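Local coordinates for Ral guanine nucleotide dissociation stimulator-like 2 (Mus musculus, PDB 4JGW), which probably acts as a guanine nucleotide exchange factor, and associates with the GTP-bound forms of Rap1A and H-Ras in vitro, at residues A58-R61 with H62-A66; A85-S88 with T89-F93; T115-A118 with I119-S123; D142-E145 with S146-R150. All blocks are in the same frame, centred on the assembly; numbering follows the deposited sequence.

Contact 1 (A58-R61 with H62-A66)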
loop_
_atom_site.group_PDB
_atom_site.type_symbol
_atom_site.label_atom_id
_atom_site.label_comp_id
_atom_site.label_asym_id
_atom_site.label_seq_id
_atom_site.Cartn_x
_atom_site.Cartn_y
_atom_site.Cartn_z
ATOM N N ALA A 58 -0.488 26.406 -9.309
ATOM C CA ALA A 58 -1.931 26.375 -9.550
ATOM C C ALA A 58 -2.620 25.284 -8.733
ATOM O O ALA A 58 -3.771 25.444 -8.317
ATOM C CB ALA A 58 -2.221 26.195 -11.031
ATOM N N LEU A 59 -1.912 24.178 -8.510
ATOM C CA LEU A 59 -2.409 23.099 -7.659
ATOM C C LEU A 59 -2.635 23.598 -6.234
ATOM O O LEU A 59 -3.635 23.254 -5.604
ATOM C CB LEU A 59 -1.448 21.900 -7.657
ATOM C CG LEU A 59 -1.135 21.156 -8.962
ATOM C CD1 LEU A 59 -0.315 19.904 -8.677
ATOM C CD2 LEU A 59 -2.384 20.793 -9.749
ATOM N N VAL A 60 -1.706 24.422 -5.750
ATOM C CA VAL A 60 -1.772 24.984 -4.401
ATOM C C VAL A 60 -2.895 26.021 -4.262
ATOM O O VAL A 60 -3.544 26.094 -3.215
ATOM C CB VAL A 60 -0.400 25.566 -3.959
ATOM C CG1 VAL A 60 -0.514 26.339 -2.643
ATOM C CG2 VAL A 60 0.629 24.446 -3.825
ATOM N N ARG A 61 -3.121 26.810 -5.316
ATOM C CA ARG A 61 -4.238 27.763 -5.349
ATOM C C ARG A 61 -5.573 27.033 -5.225
ATOM O O ARG A 61 -6.441 27.439 -4.451
ATOM C CB ARG A 61 -4.219 28.614 -6.627
ATOM C CG ARG A 61 -3.163 29.712 -6.647
ATOM C CD ARG A 61 -3.431 30.746 -7.747
ATOM N NE ARG A 61 -3.220 30.213 -9.094
ATOM C CZ ARG A 61 -2.055 30.215 -9.741
ATOM N NH1 ARG A 61 -0.966 30.722 -9.176
ATOM N NH2 ARG A 61 -1.976 29.704 -10.963
ATOM N N HIS A 62 -5.716 25.952 -5.989
ATOM C CA HIS A 62 -6.895 25.090 -5.944
ATOM C C HIS A 62 -6.999 24.372 -4.590
ATOM O O HIS A 62 -8.096 24.202 -4.056
ATOM C CB HIS A 62 -6.844 24.089 -7.105
ATOM C CG HIS A 62 -8.092 23.277 -7.279
ATOM N ND1 HIS A 62 -9.327 23.841 -7.514
ATOM C CD2 HIS A 62 -8.285 21.936 -7.287
ATOM C CE1 HIS A 62 -10.230 22.886 -7.641
ATOM N NE2 HIS A 62 -9.623 21.719 -7.511
ATOM N N LEU A 63 -5.850 23.983 -4.038
ATOM C CA LEU A 63 -5.774 23.333 -2.722
ATOM C C LEU A 63 -6.382 24.206 -1.623
ATOM O O LEU A 63 -7.121 23.717 -0.765
ATOM C CB LEU A 63 -4.315 23.027 -2.363
ATOM C CG LEU A 63 -3.871 21.749 -1.634
ATOM C CD1 LEU A 63 -2.625 22.046 -0.794
ATOM C CD2 LEU A 63 -4.950 21.108 -0.773
ATOM N N LEU A 64 -6.070 25.500 -1.663
ATOM C CA LEU A 64 -6.445 26.424 -0.596
ATOM C C LEU A 64 -7.733 27.202 -0.887
ATOM O O LEU A 64 -8.092 28.125 -0.152
ATOM C CB LEU A 64 -5.281 27.373 -0.269
ATOM C CG LEU A 64 -3.932 26.757 0.131
ATOM C CD1 LEU A 64 -2.963 27.841 0.563
ATOM C CD2 LEU A 64 -4.072 25.710 1.233
ATOM N N ASP A 65 -8.420 26.815 -1.960
ATOM C CA ASP A 65 -9.719 27.374 -2.305
ATOM C C ASP A 65 -10.803 26.684 -1.479
ATOM O O ASP A 65 -10.891 25.454 -1.457
ATOM C CB ASP A 65 -9.986 27.205 -3.806
ATOM C CG ASP A 65 -11.283 27.867 -4.261
ATOM O OD1 ASP A 65 -11.854 28.691 -3.513
ATOM O OD2 ASP A 65 -11.732 27.560 -5.385
ATOM N N ALA A 66 -11.624 27.491 -0.808
ATOM C CA ALA A 66 -12.688 26.999 0.073
ATOM C C ALA A 66 -13.747 26.153 -0.637
ATOM O O ALA A 66 -14.387 25.304 -0.013
ATOM C CB ALA A 66 -13.344 28.164 0.804
#

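Contact 2 (A85-S88 with T89-F93)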
loop_
_atom_site.group_PDB
_atom_site.type_symbol
_atom_site.label_atom_id
_atom_site.label_comp_id
_atom_site.label_asym_id
_atom_site.label_seq_id
_atom_site.Cartn_x
_atom_site.Cartn_y
_atom_site.Cartn_z
ATOM N N ALA A 85 5.560 11.989 -5.395
ATOM C CA ALA A 85 5.879 11.398 -6.692
ATOM C C ALA A 85 6.351 12.435 -7.713
ATOM O O ALA A 85 7.086 12.096 -8.644
ATOM C CB ALA A 85 4.685 10.620 -7.232
ATOM N N PHE A 86 5.931 13.689 -7.539
ATOM C CA PHE A 86 6.256 14.759 -8.498
ATOM C C PHE A 86 6.860 16.020 -7.870
ATOM O O PHE A 86 7.469 16.834 -8.568
ATOM C CB PHE A 86 5.040 15.112 -9.373
ATOM C CG PHE A 86 3.806 15.502 -8.596
ATOM C CD1 PHE A 86 3.563 16.831 -8.270
ATOM C CD2 PHE A 86 2.878 14.538 -8.206
ATOM C CE1 PHE A 86 2.420 17.195 -7.557
ATOM C CE2 PHE A 86 1.733 14.892 -7.495
ATOM C CZ PHE A 86 1.504 16.221 -7.172
ATOM N N THR A 87 6.676 16.188 -6.563
ATOM C CA THR A 87 7.296 17.289 -5.819
ATOM C C THR A 87 7.860 16.754 -4.497
ATOM O O THR A 87 8.126 15.557 -4.383
ATOM C CB THR A 87 6.318 18.502 -5.629
ATOM O OG1 THR A 87 7.004 19.587 -4.994
ATOM C CG2 THR A 87 5.081 18.129 -4.802
ATOM N N SER A 88 8.068 17.626 -3.514
ATOM C CA SER A 88 8.477 17.179 -2.185
ATOM C C SER A 88 7.659 17.866 -1.097
ATOM O O SER A 88 7.036 18.904 -1.338
ATOM C CB SER A 88 9.978 17.399 -1.965
ATOM O OG SER A 88 10.278 18.765 -1.761
ATOM N N THR A 89 7.662 17.268 0.092
ATOM C CA THR A 89 6.944 17.794 1.254
ATOM C C THR A 89 7.373 19.218 1.646
ATOM O O THR A 89 6.509 20.068 1.865
ATOM C CB THR A 89 7.026 16.817 2.459
ATOM O OG1 THR A 89 6.329 15.610 2.132
ATOM C CG2 THR A 89 6.411 17.420 3.713
ATOM N N PRO A 90 8.698 19.491 1.724
ATOM C CA PRO A 90 9.085 20.876 2.016
ATOM C C PRO A 90 8.734 21.847 0.885
ATOM O O PRO A 90 8.413 23.006 1.149
ATOM C CB PRO A 90 10.604 20.793 2.214
ATOM C CG PRO A 90 11.020 19.532 1.550
ATOM C CD PRO A 90 9.869 18.591 1.690
ATOM N N ALA A 91 8.787 21.368 -0.357
ATOM C CA ALA A 91 8.427 22.180 -1.519
ATOM C C ALA A 91 6.942 22.549 -1.518
ATOM O O ALA A 91 6.587 23.697 -1.797
ATOM C CB ALA A 91 8.803 21.465 -2.810
ATOM N N LEU A 92 6.088 21.580 -1.193
ATOM C CA LEU A 92 4.641 21.804 -1.126
ATOM C C LEU A 92 4.260 22.702 0.051
ATOM O O LEU A 92 3.436 23.607 -0.096
ATOM C CB LEU A 92 3.888 20.467 -1.054
ATOM C CG LEU A 92 2.354 20.479 -1.099
ATOM C CD1 LEU A 92 1.835 21.096 -2.392
ATOM C CD2 LEU A 92 1.807 19.070 -0.926
ATOM N N PHE A 93 4.864 22.435 1.210
ATOM C CA PHE A 93 4.687 23.248 2.412
ATOM C C PHE A 93 5.097 24.697 2.139
ATOM O O PHE A 93 4.408 25.631 2.554
ATOM C CB PHE A 93 5.532 22.674 3.554
ATOM C CG PHE A 93 5.035 23.016 4.938
ATOM C CD1 PHE A 93 5.507 22.306 6.038
ATOM C CD2 PHE A 93 4.105 24.031 5.151
ATOM C CE1 PHE A 93 5.070 22.607 7.327
ATOM C CE2 PHE A 93 3.660 24.335 6.434
ATOM C CZ PHE A 93 4.143 23.620 7.523
#

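Contact 3 (T115-A118 with I119-S123)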
loop_
_atom_site.group_PDB
_atom_site.type_symbol
_atom_site.label_atom_id
_atom_site.label_comp_id
_atom_site.label_asym_id
_atom_site.label_seq_id
_atom_site.Cartn_x
_atom_site.Cartn_y
_atom_site.Cartn_z
ATOM N N THR A 115 -6.809 31.149 5.154
ATOM C CA THR A 115 -6.008 30.686 6.286
ATOM C C THR A 115 -6.706 29.508 6.972
ATOM O O THR A 115 -6.055 28.541 7.365
ATOM C CB THR A 115 -5.724 31.820 7.297
ATOM O OG1 THR A 115 -5.150 32.936 6.606
ATOM C CG2 THR A 115 -4.752 31.361 8.377
ATOM N N GLY A 116 -8.033 29.592 7.082
ATOM C CA GLY A 116 -8.850 28.504 7.616
ATOM C C GLY A 116 -8.770 27.239 6.780
ATOM O O GLY A 116 -8.701 26.134 7.319
ATOM N N VAL A 117 -8.777 27.402 5.457
ATOM C CA VAL A 117 -8.620 26.274 4.541
ATOM C C VAL A 117 -7.218 25.672 4.685
ATOM O O VAL A 117 -7.066 24.452 4.711
ATOM C CB VAL A 117 -8.905 26.667 3.067
ATOM C CG1 VAL A 117 -8.819 25.451 2.151
ATOM C CG2 VAL A 117 -10.280 27.306 2.941
ATOM N N ALA A 118 -6.210 26.536 4.799
ATOM C CA ALA A 118 -4.823 26.102 4.967
ATOM C C ALA A 118 -4.623 25.308 6.260
ATOM O O ALA A 118 -3.993 24.250 6.246
ATOM C CB ALA A 118 -3.871 27.294 4.904
ATOM N N ILE A 119 -5.167 25.820 7.366
ATOM C CA ILE A 119 -5.151 25.121 8.654
ATOM C C ILE A 119 -5.824 23.751 8.535
ATOM O O ILE A 119 -5.298 22.750 9.026
ATOM C CB ILE A 119 -5.836 25.960 9.782
ATOM C CG1 ILE A 119 -5.120 27.307 10.004
ATOM C CG2 ILE A 119 -5.952 25.161 11.087
ATOM C CD1 ILE A 119 -3.620 27.226 10.288
ATOM N N SER A 120 -6.977 23.719 7.868
ATOM C CA SER A 120 -7.726 22.482 7.648
ATOM C C SER A 120 -6.960 21.473 6.784
ATOM O O SER A 120 -6.935 20.278 7.095
ATOM C CB SER A 120 -9.095 22.788 7.033
ATOM O OG SER A 120 -9.780 21.598 6.684
ATOM N N VAL A 121 -6.341 21.957 5.708
ATOM C CA VAL A 121 -5.548 21.113 4.811
ATOM C C VAL A 121 -4.303 20.554 5.510
ATOM O O VAL A 121 -4.000 19.364 5.387
ATOM C CB VAL A 121 -5.163 21.869 3.506
ATOM C CG1 VAL A 121 -3.988 21.201 2.796
ATOM C CG2 VAL A 121 -6.365 21.966 2.574
ATOM N N LEU A 122 -3.601 21.412 6.250
ATOM C CA LEU A 122 -2.388 21.008 6.964
ATOM C C LEU A 122 -2.684 20.033 8.102
ATOM O O LEU A 122 -1.880 19.138 8.371
ATOM C CB LEU A 122 -1.611 22.227 7.476
ATOM C CG LEU A 122 -0.912 23.100 6.423
ATOM C CD1 LEU A 122 -0.607 24.485 6.979
ATOM C CD2 LEU A 122 0.352 22.440 5.871
ATOM N N SER A 123 -3.832 20.200 8.757
ATOM C CA SER A 123 -4.263 19.264 9.797
ATOM C C SER A 123 -4.585 17.892 9.208
ATOM O O SER A 123 -4.161 16.868 9.747
ATOM C CB SER A 123 -5.449 19.815 10.601
ATOM O OG SER A 123 -6.559 20.098 9.765
#

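Contact 4 (D142-E145 with S146-R150)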
loop_
_atom_site.group_PDB
_atom_site.type_symbol
_atom_site.label_atom_id
_atom_site.label_comp_id
_atom_site.label_asym_id
_atom_site.label_seq_id
_atom_site.Cartn_x
_atom_site.Cartn_y
_atom_site.Cartn_z
ATOM N N ASP A 142 8.386 27.684 10.560
ATOM C CA ASP A 142 8.625 29.042 11.062
ATOM C C ASP A 142 7.978 30.072 10.141
ATOM O O ASP A 142 7.469 31.095 10.597
ATOM C CB ASP A 142 10.127 29.325 11.184
ATOM C CG ASP A 142 10.852 28.328 12.081
ATOM O OD1 ASP A 142 10.208 27.720 12.965
ATOM O OD2 ASP A 142 12.076 28.159 11.901
ATOM N N ARG A 143 8.005 29.781 8.843
ATOM C CA ARG A 143 7.362 30.594 7.816
ATOM C C ARG A 143 5.847 30.651 8.029
ATOM O O ARG A 143 5.214 31.676 7.772
ATOM C CB ARG A 143 7.669 29.997 6.445
ATOM C CG ARG A 143 7.958 30.992 5.343
ATOM C CD ARG A 143 8.158 30.252 4.033
ATOM N NE ARG A 143 8.502 31.137 2.926
ATOM C CZ ARG A 143 8.688 30.735 1.672
ATOM N NH1 ARG A 143 8.556 29.453 1.348
ATOM N NH2 ARG A 143 9.002 31.618 0.733
ATOM N N LEU A 144 5.276 29.544 8.503
ATOM C CA LEU A 144 3.837 29.449 8.748
ATOM C C LEU A 144 3.405 30.152 10.034
ATOM O O LEU A 144 2.470 30.956 10.019
ATOM C CB LEU A 144 3.382 27.984 8.765
ATOM C CG LEU A 144 1.936 27.672 9.178
ATOM C CD1 LEU A 144 0.932 28.154 8.134
ATOM C CD2 LEU A 144 1.761 26.185 9.441
ATOM N N GLU A 145 4.078 29.845 11.144
ATOM C CA GLU A 145 3.662 30.365 12.449
ATOM C C GLU A 145 3.970 31.854 12.645
ATOM O O GLU A 145 3.319 32.521 13.450
ATOM C CB GLU A 145 4.196 29.502 13.608
ATOM C CG GLU A 145 5.595 29.832 14.115
ATOM C CD GLU A 145 5.924 29.100 15.411
ATOM O OE1 GLU A 145 6.099 27.862 15.373
ATOM O OE2 GLU A 145 6.011 29.764 16.466
ATOM N N SER A 146 4.946 32.368 11.895
ATOM C CA SER A 146 5.221 33.804 11.872
ATOM C C SER A 146 4.135 34.541 11.093
ATOM O O SER A 146 3.824 35.689 11.397
ATOM C CB SER A 146 6.599 34.099 11.274
ATOM O OG SER A 146 6.642 33.784 9.892
ATOM N N PHE A 147 3.567 33.869 10.091
ATOM C CA PHE A 147 2.457 34.409 9.305
ATOM C C PHE A 147 1.184 34.531 10.141
ATOM O O PHE A 147 0.439 35.506 10.009
ATOM C CB PHE A 147 2.209 33.543 8.060
ATOM C CG PHE A 147 0.810 33.646 7.509
ATOM C CD1 PHE A 147 0.457 34.684 6.651
ATOM C CD2 PHE A 147 -0.158 32.705 7.850
ATOM C CE1 PHE A 147 -0.837 34.784 6.145
ATOM C CE2 PHE A 147 -1.454 32.798 7.351
ATOM C CZ PHE A 147 -1.793 33.838 6.497
ATOM N N LEU A 148 0.947 33.537 10.994
ATOM C CA LEU A 148 -0.256 33.472 11.828
ATOM C C LEU A 148 -0.269 34.534 12.927
ATOM O O LEU A 148 -1.305 35.150 13.187
ATOM C CB LEU A 148 -0.415 32.072 12.435
ATOM C CG LEU A 148 -0.752 30.922 11.477
ATOM C CD1 LEU A 148 -0.316 29.589 12.056
ATOM C CD2 LEU A 148 -2.238 30.901 11.133
ATOM N N LEU A 149 0.883 34.736 13.565
ATOM C CA LEU A 149 1.037 35.745 14.616
ATOM C C LEU A 149 1.034 37.161 14.044
ATOM O O LEU A 149 0.571 38.098 14.694
ATOM C CB LEU A 149 2.322 35.500 15.417
ATOM C CG LEU A 149 2.285 34.608 16.666
ATOM C CD1 LEU A 149 1.944 33.152 16.351
ATOM C CD2 LEU A 149 3.617 34.688 17.399
ATOM N N ARG A 150 1.550 37.296 12.825
ATOM C CA ARG A 150 1.615 38.572 12.113
ATOM C C ARG A 150 0.227 39.051 11.687
ATOM O O ARG A 150 -0.045 40.254 11.679
ATOM C CB ARG A 150 2.510 38.420 10.885
ATOM C CG ARG A 150 3.224 39.678 10.427
ATOM C CD ARG A 150 4.481 39.307 9.646
ATOM N NE ARG A 150 4.192 38.401 8.532
ATOM C CZ ARG A 150 4.992 37.415 8.130
ATOM N NH1 ARG A 150 6.144 37.180 8.748
ATOM N NH2 ARG A 150 4.633 36.650 7.107
HETATM O O HOH W 1 5.813 33.997 6.618
#

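Contact 1 (A58-R61 with H62-A66)
Residues Ala58 to Leu64 meet in a local contact along the last turns of helix 56-63, in the N-terminal Ras-GEF (REM) part of the protein. Successive backbone bonds hold the turns together. His62 N donates to Ala58 O at 3.1 Å, and this bond is nearly straight (165°). Leu63 N reaches Leu59 O at 2.8 Å and Leu64 N reaches Val60 O at 3.0 Å, both more bent. A weak bond from Leu64 N to Arg61 O (3.4 Å) is added at the end, where Leu64 leaves helical geometry. On one flank the branches of Val60 and Leu64 meet, Val60 CG1 to Leu64 CD1, at 4.3 Å. Leu64 CG also rests 3.4 Å from Val60 O. On another flank the Arg61 chain bends at chi3 (-70°). One face of its guanidinium then lies over Ala58 CA, 3.5 Å above the plane and off-centre. The His62 ring swings away from the turn, with CG anti to the backbone N (chi1 -172°). It packs edge-to-face with Phe26 and Phe75, and its NE2 bonds to Asp72. The buried imidazole thus has both aromatic and polar partners, and the hydrogen bond to Asp72 probably limits its rotation.

Contact 2 (A85-S88 with T89-F93)
Ser88 meets Ala91 and Leu92 where the loop after helix 75-82 turns into helix 89-101. The contact is local, and its tight part is centred on Ser88. Ser88 O accepts from Leu92 N at 2.8 Å, with an N-H...O angle of 157°, and closes the first helical turn. Ser88 OG is placed between its own backbone N and carbonyl carbon (chi1 74°). There it can accept a weak bond from Ala91 N at 3.3 Å. The same oxygen lies 3.3 Å from Ala91 CB and 3.5 Å from Pro90 CG, so methyl and ring crowd beside it. Pro90 has no N-H, which costs no helical bond here, since first-turn N-H groups have no carbonyl of the helix four residues back. The looser part belongs to Thr87. Its OG1 touches Ala91 CB at 3.4 Å. Thr87, Ser88, Pro90 and Ala91 are each partly exposed, with Thr87 also packing on Leu56 and Pro90 on Gln140. Thr89 and Leu92 turn to the buried side instead. Both pack on Trp125 of helix 108-128, and Thr89 OG1 is hydrogen-bonded to His83 and Arg84. Ala91 has no side-chain acceptor to return a bond to Ser88 N. The arrangement is therefore a simple serine N-cap, not a capping box, at the start of a helix in the REM domain.

Contact 3 (T115-A118 with I119-S123)
Val117 and Val121 lie one turn apart on helix 108-128 and meet branch to branch, Val117 CG1 to Val121 CG2, at 4.3 Å. Val121 CG2 stands anti to its carbonyl carbon and leans back along the helix. That brings it 3.4 Å from Val117 O, the oxygen that also accepts from Val121 N. This pair faces helix 56-63 and the loop after it: Val117 packs on Ala66 and Val121 on Leu63. A second line of side chains runs through Thr115, Ala118, Ile119 and Leu122. Ile119 CG1 is folded back beside its own backbone N (chi1 -61°) and sits over the preceding turn, 3.1 Å from Thr115 O. Thr115 CG2 is more distant, 4.4 Å from Ile119 CG1. Leu122 repeats the pattern, with CG 3.3 Å from Ala118 O. Spacings of three and four residues put this second line on one face of the helix, as in other helical bundles. Here the bundle is that of the REM domain. Thr115, Ile119 and Leu122 meet helix 138-151, and Thr115, Ala118 and Leu122 meet helix 89-101. Regular helical bonds link the turns, among them Ile119 N to Thr115 O at 2.9 Å (167°) and Leu122 N to Ala118 O at 2.9 Å. Gly116 takes part through its backbone, its O accepting from Ser120 N. Ser120 is exposed, and its CB lies beside Gly116 O. Thr115 OG1 has its partner further back, at Leu111 O.

Contact 4 (D142-E145 with S146-R150)
Ser146 and Asp142 carry the main polar link in this local contact, one turn apart on helix 138-151. Asp142 O is gripped twice. Ser146 OG donates to it at 2.9 Å, in the carbonyl plane and on a lone pair, while Ser146 N donates at 3.1 Å from a direction tilted 34° out of that plane. The serine chi1 of 68° turns the hydroxyl back toward this oxygen. Further backbone bonds run from Leu148 N to Leu144 O (3.2 Å) and from Leu149 N to Glu145 O (3.3 Å). One water joins the two segments. It donates to Arg143 O at 2.7 Å and accepts from Arg150 NH2 at 2.9 Å. Apolar contact comes from Leu144 and Leu148, whose side chains cross obliquely, with Leu144 CG 4.1 Å from Leu148 CD1. The Phe147 ring presents its edge to Leu144 O, which lies in the ring plane. Charged ends are paired outside the contact: Arg143 with Asp98, Glu145 with Arg171 and Arg150 with Glu104. Serine bonding back to the carbonyl four residues earlier is a familiar feature of helices. Here it belongs to an amphipathic helix of the REM domain, with Leu144, Phe147 and Leu148 buried.

How the contacts relate
All four contacts belong to the N-terminal Ras-GEF (REM) part, on helices, and at their ends, that pack together. Contact 3 touches each of the others. It is closest to contact 1, with centres about 11 Å apart, where Leu63 CD2 meets Val121 CG1 at 3.7 Å. Contact 4 follows, about 13 Å between centres, and Thr115 CG2 meets Leu148 CD2 at 3.8 Å. Contacts 1 and 4 do not touch; their nearest atoms are about 9 Å apart. Contact 2 joins contact 1 through Leu92 and Val60. Its Phe93 reaches both Leu122 of contact 3 and Leu144 of contact 4. The chain also holds the RasGEF (CDC25-homology) domain, which is the exchange module in this family.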